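Side-chain contacts in putative protease (Parabacteroides distasonis ATCC 8503, PDB 3KD4), which is a putative exported protease whose activity and substrate remain to be established: residues V145-S148 / P154-C157; V164-E169 / K175-T180; W179-I184 / A199-V204. One frame throughout, in Å; residues are numbered along the deposited sequence. Where two conformers were deposited one is given.

Contact 1 of 3, residues V145-S148 / P154-C157; sequences VSIS and PLAC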
loop_
_atom_site.group_PDB
_atom_site.type_symbol
_atom_site.label_atom_id
_atom_site.label_comp_id
_atom_site.label_asym_id
_atom_site.label_seq_id
_atom_site.Cartn_x
_atom_site.Cartn_y
_atom_site.Cartn_z
ATOM N N VAL A 145 -20.643 13.953 -3.303
ATOM C CA VAL A 145 -19.319 14.472 -3.671
ATOM C C VAL A 145 -19.493 15.446 -4.802
ATOM O O VAL A 145 -20.355 15.252 -5.703
ATOM C CB VAL A 145 -18.283 13.360 -4.030
ATOM C CG1 VAL A 145 -17.915 12.592 -2.758
ATOM C CG2 VAL A 145 -18.813 12.369 -5.130
ATOM N N SER A 146 -18.693 16.509 -4.750
ATOM C CA SER A 146 -18.855 17.645 -5.638
ATOM C C SER A 146 -17.500 18.197 -6.023
ATOM O O SER A 146 -16.618 18.313 -5.172
ATOM C CB SER A 146 -19.612 18.737 -4.858
ATOM O OG SER A 146 -19.746 19.878 -5.602
ATOM N N ILE A 147 -17.318 18.535 -7.292
ATOM C CA ILE A 147 -16.065 19.193 -7.750
ATOM C C ILE A 147 -16.439 20.461 -8.495
ATOM O O ILE A 147 -17.328 20.407 -9.330
ATOM C CB ILE A 147 -15.272 18.292 -8.690
ATOM C CG1 ILE A 147 -14.871 16.979 -7.999
ATOM C CG2 ILE A 147 -13.986 19.022 -9.229
ATOM C CD1 ILE A 147 -14.415 15.855 -9.055
ATOM N N SER A 148 -15.837 21.601 -8.149
ATOM C CA SER A 148 -16.102 22.877 -8.832
ATOM C C SER A 148 -14.807 23.457 -9.292
ATOM O O SER A 148 -13.863 23.522 -8.505
ATOM C CB SER A 148 -16.764 23.878 -7.894
ATOM O OG SER A 148 -17.932 23.332 -7.368
ATOM N N PRO A 154 -9.772 22.501 -17.832
ATOM C CA PRO A 154 -10.063 21.099 -18.168
ATOM C C PRO A 154 -10.351 20.286 -16.909
ATOM O O PRO A 154 -9.747 20.520 -15.894
ATOM C CB PRO A 154 -8.763 20.621 -18.831
ATOM C CG PRO A 154 -7.700 21.476 -18.200
ATOM C CD PRO A 154 -8.361 22.847 -18.054
ATOM N N LEU A 155 -11.284 19.351 -16.982
ATOM C CA LEU A 155 -11.595 18.512 -15.861
ATOM C C LEU A 155 -11.864 17.098 -16.381
ATOM O O LEU A 155 -12.669 16.897 -17.278
ATOM C CB LEU A 155 -12.769 19.068 -15.058
ATOM C CG LEU A 155 -13.280 18.193 -13.906
ATOM C CD1 LEU A 155 -12.236 18.041 -12.847
ATOM C CD2 LEU A 155 -14.562 18.787 -13.306
ATOM N N ALA A 156 -11.112 16.135 -15.882
ATOM C CA ALA A 156 -11.455 14.732 -16.114
ATOM C C ALA A 156 -11.842 14.179 -14.752
ATOM O O ALA A 156 -11.186 14.458 -13.751
ATOM C CB ALA A 156 -10.279 13.968 -16.727
ATOM N N CYS A 157 -12.956 13.458 -14.712
ATOM C CA CYS A 157 -13.401 12.879 -13.460
ATOM C C CYS A 157 -14.140 11.581 -13.708
ATOM O O CYS A 157 -14.776 11.368 -14.767
ATOM C CB CYS A 157 -14.263 13.881 -12.668
ATOM S SG CYS A 157 -15.547 14.759 -13.622
#

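Contact 2 of 3, residues V164-E169 / K175-T180; sequences VKAVEE and KEVHWT. With PO4 (phosphate ion), chain D.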
loop_
_atom_site.group_PDB
_atom_site.type_symbol
_atom_site.label_atom_id
_atom_site.label_comp_id
_atom_site.label_asym_id
_atom_site.label_seq_id
_atom_site.Cartn_x
_atom_site.Cartn_y
_atom_site.Cartn_z
ATOM N N VAL A 164 -23.147 5.116 -10.351
ATOM C CA VAL A 164 -23.836 6.385 -10.225
ATOM C C VAL A 164 -23.293 7.383 -11.237
ATOM O O VAL A 164 -22.096 7.489 -11.439
ATOM C CB VAL A 164 -23.759 6.924 -8.775
ATOM C CG1 VAL A 164 -24.227 8.387 -8.695
ATOM C CG2 VAL A 164 -24.594 5.999 -7.845
ATOM N N LYS A 165 -24.202 8.074 -11.908
ATOM C CA LYS A 165 -23.850 9.025 -12.971
ATOM C C LYS A 165 -23.631 10.448 -12.442
ATOM O O LYS A 165 -24.333 10.880 -11.539
ATOM C CB LYS A 165 -24.981 9.043 -13.995
ATOM C CG LYS A 165 -25.154 7.728 -14.771
ATOM C CD LYS A 165 -24.041 7.524 -15.819
ATOM C CE LYS A 165 -22.795 6.814 -15.264
ATOM N NZ LYS A 165 -21.484 7.196 -15.945
ATOM N N ALA A 166 -22.636 11.137 -13.001
ATOM C CA ALA A 166 -22.348 12.536 -12.731
ATOM C C ALA A 166 -23.533 13.421 -13.084
ATOM O O ALA A 166 -24.141 13.220 -14.109
ATOM C CB ALA A 166 -21.125 12.966 -13.546
ATOM N N VAL A 167 -23.850 14.410 -12.260
ATOM C CA VAL A 167 -24.769 15.473 -12.630
ATOM C C VAL A 167 -23.940 16.762 -12.805
ATOM O O VAL A 167 -23.180 17.145 -11.921
ATOM C CB VAL A 167 -25.851 15.655 -11.571
ATOM C CG1 VAL A 167 -26.830 16.803 -11.963
ATOM C CG2 VAL A 167 -26.631 14.309 -11.362
ATOM N N GLU A 168 -24.052 17.399 -13.965
ATOM C CA GLU A 168 -23.225 18.563 -14.293
ATOM C C GLU A 168 -24.053 19.800 -14.095
ATOM O O GLU A 168 -25.200 19.800 -14.438
ATOM C CB GLU A 168 -22.773 18.517 -15.755
ATOM C CG GLU A 168 -21.799 17.413 -16.070
ATOM C CD GLU A 168 -21.493 17.304 -17.574
ATOM O OE1 GLU A 168 -22.402 17.550 -18.414
ATOM O OE2 GLU A 168 -20.333 16.960 -17.915
ATOM N N GLU A 169 -23.468 20.858 -13.548
ATOM C CA GLU A 169 -24.210 22.051 -13.242
ATOM C C GLU A 169 -23.241 23.221 -13.379
ATOM O O GLU A 169 -22.216 23.259 -12.698
ATOM C CB GLU A 169 -24.712 21.935 -11.818
ATOM C CG GLU A 169 -25.469 23.096 -11.293
ATOM C CD GLU A 169 -25.992 22.821 -9.909
ATOM O OE1 GLU A 169 -25.827 21.660 -9.462
ATOM O OE2 GLU A 169 -26.548 23.738 -9.260
ATOM N N LYS A 175 -17.879 25.597 -13.293
ATOM C CA LYS A 175 -18.331 24.327 -13.785
ATOM C C LYS A 175 -18.313 23.368 -12.568
ATOM O O LYS A 175 -17.291 23.235 -11.884
ATOM C CB LYS A 175 -17.371 23.912 -14.906
ATOM C CG LYS A 175 -17.261 22.478 -15.184
ATOM C CD LYS A 175 -16.556 22.219 -16.530
ATOM C CE LYS A 175 -15.044 22.473 -16.491
ATOM N NZ LYS A 175 -14.436 22.197 -17.828
ATOM N N GLU A 176 -19.456 22.758 -12.277
ATOM C CA GLU A 176 -19.576 21.864 -11.144
ATOM C C GLU A 176 -20.113 20.505 -11.569
ATOM O O GLU A 176 -20.981 20.409 -12.439
ATOM C CB GLU A 176 -20.500 22.467 -10.094
ATOM C CG GLU A 176 -20.662 21.582 -8.889
ATOM C CD GLU A 176 -21.578 22.186 -7.883
ATOM O OE1 GLU A 176 -21.943 23.370 -8.063
ATOM O OE2 GLU A 176 -21.931 21.471 -6.914
ATOM N N VAL A 177 -19.579 19.444 -10.960
ATOM C CA VAL A 177 -20.090 18.123 -11.190
ATOM C C VAL A 177 -20.280 17.467 -9.823
ATOM O O VAL A 177 -19.455 17.651 -8.908
ATOM C CB VAL A 177 -19.164 17.301 -12.115
ATOM C CG1 VAL A 177 -17.756 17.239 -11.572
ATOM C CG2 VAL A 177 -19.692 15.914 -12.331
ATOM N N HIS A 178 -21.376 16.747 -9.676
ATOM C CA HIS A 178 -21.654 16.098 -8.428
ATOM C C HIS A 178 -22.237 14.720 -8.615
ATOM O O HIS A 178 -22.811 14.419 -9.667
ATOM C CB HIS A 178 -22.528 16.964 -7.493
ATOM C CG HIS A 178 -23.884 17.309 -8.024
ATOM N ND1 HIS A 178 -24.142 18.458 -8.748
ATOM C CD2 HIS A 178 -25.077 16.677 -7.890
ATOM C CE1 HIS A 178 -25.429 18.509 -9.045
ATOM N NE2 HIS A 178 -26.018 17.436 -8.550
ATOM N N TRP A 179 -22.056 13.886 -7.588
ATOM C CA TRP A 179 -22.634 12.563 -7.569
ATOM C C TRP A 179 -23.279 12.317 -6.194
ATOM O O TRP A 179 -22.783 12.830 -5.187
ATOM C CB TRP A 179 -21.532 11.514 -7.750
ATOM C CG TRP A 179 -20.710 11.553 -8.968
ATOM C CD1 TRP A 179 -20.752 10.651 -9.983
ATOM C CD2 TRP A 179 -19.635 12.469 -9.289
ATOM N NE1 TRP A 179 -19.807 10.954 -10.929
ATOM C CE2 TRP A 179 -19.094 12.050 -10.528
ATOM C CE3 TRP A 179 -19.078 13.573 -8.657
ATOM C CZ2 TRP A 179 -18.049 12.729 -11.163
ATOM C CZ3 TRP A 179 -18.030 14.253 -9.281
ATOM C CH2 TRP A 179 -17.534 13.831 -10.525
ATOM N N THR A 180 -24.309 11.453 -6.155
ATOM C CA THR A 180 -24.912 11.029 -4.903
ATOM C C THR A 180 -24.943 9.512 -4.830
ATOM O O THR A 180 -25.520 8.847 -5.689
ATOM C CB THR A 180 -26.299 11.621 -4.731
ATOM O OG1 THR A 180 -26.190 13.049 -4.758
ATOM C CG2 THR A 180 -26.918 11.204 -3.366
HETATM P P PO4 D . -16.266 24.618 -19.997
HETATM O O1 PO4 D . -17.124 25.462 -19.087
HETATM O O2 PO4 D . -14.936 24.413 -19.305
HETATM O O3 PO4 D . -16.937 23.285 -20.230
HETATM O O4 PO4 D . -16.081 25.325 -21.312
HETATM O O HOH W 1 -25.553 11.374 -8.784
#

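Contact 3 of 3, residues W179-I184 / A199-V204; sequences WTLRNI and ASPHLV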
loop_
_atom_site.group_PDB
_atom_site.type_symbol
_atom_site.label_atom_id
_atom_site.label_comp_id
_atom_site.label_asym_id
_atom_site.label_seq_id
_atom_site.Cartn_x
_atom_site.Cartn_y
_atom_site.Cartn_z
ATOM N N TRP A 179 -22.056 13.886 -7.588
ATOM C CA TRP A 179 -22.634 12.563 -7.569
ATOM C C TRP A 179 -23.279 12.317 -6.194
ATOM O O TRP A 179 -22.783 12.830 -5.187
ATOM C CB TRP A 179 -21.532 11.514 -7.750
ATOM C CG TRP A 179 -20.710 11.553 -8.968
ATOM C CD1 TRP A 179 -20.752 10.651 -9.983
ATOM C CD2 TRP A 179 -19.635 12.469 -9.289
ATOM N NE1 TRP A 179 -19.807 10.954 -10.929
ATOM C CE2 TRP A 179 -19.094 12.050 -10.528
ATOM C CE3 TRP A 179 -19.078 13.573 -8.657
ATOM C CZ2 TRP A 179 -18.049 12.729 -11.163
ATOM C CZ3 TRP A 179 -18.030 14.253 -9.281
ATOM C CH2 TRP A 179 -17.534 13.831 -10.525
ATOM N N THR A 180 -24.309 11.453 -6.155
ATOM C CA THR A 180 -24.912 11.029 -4.903
ATOM C C THR A 180 -24.943 9.512 -4.830
ATOM O O THR A 180 -25.520 8.847 -5.689
ATOM C CB THR A 180 -26.299 11.621 -4.731
ATOM O OG1 THR A 180 -26.190 13.049 -4.758
ATOM C CG2 THR A 180 -26.918 11.204 -3.366
ATOM N N LEU A 181 -24.218 8.937 -3.869
ATOM C CA LEU A 181 -24.218 7.480 -3.703
ATOM C C LEU A 181 -25.041 7.167 -2.453
ATOM O O LEU A 181 -25.043 7.944 -1.491
ATOM C CB LEU A 181 -22.795 6.949 -3.567
ATOM C CG LEU A 181 -21.741 7.130 -4.672
ATOM C CD1 LEU A 181 -21.235 8.580 -4.805
ATOM C CD2 LEU A 181 -20.559 6.172 -4.388
ATOM N N ARG A 182 -25.793 6.068 -2.481
ATOM C CA ARG A 182 -26.603 5.667 -1.354
ATOM C C ARG A 182 -26.313 4.253 -0.954
ATOM O O ARG A 182 -26.033 3.396 -1.784
ATOM C CB ARG A 182 -28.079 5.806 -1.676
ATOM C CG ARG A 182 -28.416 7.234 -2.101
ATOM C CD ARG A 182 -29.890 7.426 -2.324
ATOM N NE ARG A 182 -30.142 8.812 -2.682
ATOM C CZ ARG A 182 -30.198 9.816 -1.808
ATOM N NH1 ARG A 182 -30.077 9.610 -0.500
ATOM N NH2 ARG A 182 -30.399 11.042 -2.239
ATOM N N ASN A 183 -26.345 4.030 0.346
ATOM C CA ASN A 183 -26.181 2.703 0.936
ATOM C C ASN A 183 -24.901 2.028 0.507
ATOM O O ASN A 183 -24.923 0.936 0.002
ATOM C CB ASN A 183 -27.426 1.844 0.627
ATOM C CG ASN A 183 -28.695 2.515 1.103
ATOM O OD1 ASN A 183 -28.773 2.917 2.249
ATOM N ND2 ASN A 183 -29.671 2.692 0.213
ATOM N N ILE A 184 -23.770 2.680 0.726
ATOM C CA ILE A 184 -22.482 2.066 0.457
ATOM C C ILE A 184 -22.222 1.065 1.604
ATOM O O ILE A 184 -22.171 1.452 2.779
ATOM C CB ILE A 184 -21.321 3.050 0.452
ATOM C CG1 ILE A 184 -21.587 4.249 -0.476
ATOM C CG2 ILE A 184 -19.995 2.312 0.053
ATOM C CD1 ILE A 184 -20.455 5.349 -0.436
ATOM N N ALA A 199 -14.578 -2.838 -6.767
ATOM C CA ALA A 199 -15.944 -2.505 -6.377
ATOM C C ALA A 199 -16.007 -1.595 -5.162
ATOM O O ALA A 199 -17.028 -1.533 -4.503
ATOM C CB ALA A 199 -16.746 -3.771 -6.106
ATOM N N SER A 200 -14.939 -0.885 -4.841
ATOM C CA SER A 200 -14.950 -0.007 -3.692
ATOM C C SER A 200 -14.952 1.444 -4.198
ATOM O O SER A 200 -13.972 1.897 -4.780
ATOM C CB SER A 200 -13.733 -0.286 -2.855
ATOM O OG SER A 200 -13.613 0.663 -1.852
ATOM N N PRO A 201 -16.054 2.177 -3.973
ATOM C CA PRO A 201 -16.215 3.446 -4.713
ATOM C C PRO A 201 -15.113 4.452 -4.423
ATOM O O PRO A 201 -14.748 4.662 -3.264
ATOM C CB PRO A 201 -17.609 3.956 -4.298
ATOM C CG PRO A 201 -18.200 2.942 -3.457
ATOM C CD PRO A 201 -17.262 1.805 -3.222
ATOM N N HIS A 202 -14.540 5.011 -5.484
ATOM C CA HIS A 202 -13.505 6.002 -5.390
ATOM C C HIS A 202 -13.794 7.081 -6.424
ATOM O O HIS A 202 -14.095 6.763 -7.590
ATOM C CB HIS A 202 -12.137 5.438 -5.785
ATOM C CG HIS A 202 -11.389 4.789 -4.683
ATOM N ND1 HIS A 202 -11.716 3.535 -4.207
ATOM C CD2 HIS A 202 -10.259 5.164 -4.029
ATOM C CE1 HIS A 202 -10.847 3.187 -3.267
ATOM N NE2 HIS A 202 -9.959 4.160 -3.137
ATOM N N LEU A 203 -13.619 8.339 -6.026
ATOM C CA LEU A 203 -13.709 9.464 -6.959
ATOM C C LEU A 203 -12.279 9.827 -7.354
ATOM O O LEU A 203 -11.430 10.088 -6.481
ATOM C CB LEU A 203 -14.409 10.644 -6.293
ATOM C CG LEU A 203 -14.502 11.940 -7.107
ATOM C CD1 LEU A 203 -15.414 11.687 -8.342
ATOM C CD2 LEU A 203 -14.992 13.094 -6.237
ATOM N N VAL A 204 -12.012 9.844 -8.658
ATOM C CA VAL A 204 -10.710 10.232 -9.202
ATOM C C VAL A 204 -10.946 11.343 -10.205
ATOM O O VAL A 204 -11.825 11.245 -11.063
ATOM C CB VAL A 204 -9.986 9.036 -9.858
ATOM C CG1 VAL A 204 -8.585 9.439 -10.436
ATOM C CG2 VAL A 204 -9.908 7.880 -8.848
#

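Contact 1 of 3, residues V145-S148 / P154-C157
Ile147 and Cys157 face each other across antiparallel backbones whose CA atoms come no closer than the 8.9 Å between these two residues, a separation that rules out backbone pairing and leaves the contact entirely to side chains. Ile147 supplies everything on its side and divides its two branches between two partners. Its CG2 methyl approaches the branched end of Leu155 and touches both methyls: Ile147 CG2 lies 4.1 Å from Leu155 CD2 and equally far from Leu155 CD1. The two side chains cross obliquely, and Leu155 turns its fork to the isoleucine. The other branch of Ile147 leaves beside the backbone N (chi1 -60°), which puts CG2 anti to that nitrogen, and continues extended, carrying the terminal methyl toward the next inward-facing residue of the opposite segment. There Ile147 CD1 meets Cys157 CB at 4.1 Å. Because the touch falls on the beta carbon, it does not depend on where the sulfur of Cys157, modelled in two conformers, points. Leu155 and Cys157 thus present alternate side chains to one isoleucine, and the distances are those of ordinary van der Waals contact, with little surface buried, about 110 Å² in all. Leu203 and Ala205 of strand 202-206 and Leu128 also touch Ile147, while Thr207 lies against Leu155. On the strand side, Ile147 is held by backbone hydrogen bonding to Val177. Strand 140-150 belongs to the large mixed sheet and strand 156-160 to the edge of a three-stranded antiparallel sheet; consecutive strands that meet through side chains from two stacked sheets are characteristic of a beta arch, and here the arch joins the two layers.

Contact 2 of 3, residues V164-E169 / K175-T180
Val167 and His178 form a hydrogen-bonded pair in an antiparallel beta hairpin, in which strand 167-171 forms the outermost strand of the large sheet beside strand 174-184. Two such pairs supply the backbone bonds: Val167 N to His178 O is nearly straight (176°), with the return bond from His178 N to Val167 O, and Glu169 and Glu176 exchange a second set. Beyond the paired region a water bridges the strands, donating to Lys165 O and accepting from Thr180 N, and Val164 O lies at the edge of the Trp179 indole, in its plane. The apolar contacts lie on both faces. Val167 CB sits over a face of the His178 imidazole, 3.8 Å from its centroid, as a CH-pi contact. On the other side Ala166 CA lies over the five-membered ring of Trp179, and Ala166 CB presses on Val177 CG2 at a tight 3.5 Å. Among the charged groups, Glu169 and Glu176 bring like carboxylates near each other, though Glu176 OE2 is hydrogen-bonded to Ser146 OG. Lys175, bent at chi3, gives NZ to a phosphate, probably from the crystallisation liquor, and to Thr153 O. Glu169 OE1 comes in at the imidazole edge, 3.2 Å from His178 CE1, with carboxylate and ring planes 72° apart.

Contact 3 of 3, residues W179-I184 / A199-V204
Leu203 extends with CG anti to its backbone N (chi1 176°) and Trp179 swings its indole to the side of its own backbone N (chi1 -59°), which sets a methyl over an aromatic face between two stacked beta sheets. Strand 174-184 lies in the large sheet and strand 202-206 is the middle strand of the three-stranded one. Leu203 CD1 stands 3.8 Å from the centroid of the Trp179 six-membered ring, 16° off its normal, a CH-pi contact in which the two side chains cross at about a right angle. This is the opposite side of the indole plane from Ala166. Replacing the tryptophan by an alanine here would probably open a gap between the sheets and leave Leu203 CD1 without the aromatic face it packs on. Farther along, Pro201 is the shared partner of two residues: its CB meets Leu181 CD2 at 3.7 Å. Asn183 and Ile184 sit together opposite Val140 in a G1 beta bulge, and Ile184, its second residue, points to the proline. The two side chains run antiparallel alongside each other, and the branch that touches is CG2, with Ile184 CG2 lying 4.0 Å from Pro201 CG.

From the N terminus, strand 140-150 runs in the large sheet and the chain then arches over to strand 156-160 of the small sheet, closing contact 1. It returns to the large sheet, where contact 2 closes the hairpin of strands 167-171 and 174-184. Contact 3 opens at the end of that second strand, sharing Trp179 and Thr180 with contact 2, and closes a longer, irregular loop at residues 199-204, back in the small sheet. Contact 1 closes before the others open; contact 3 starts where contact 2 ends, and none is nested or crossed. Contacts 1 and 3 both bridge the layers, and contact 2 extends one of them; Trp179 touches Ile147 and Cys157 and so connects all three.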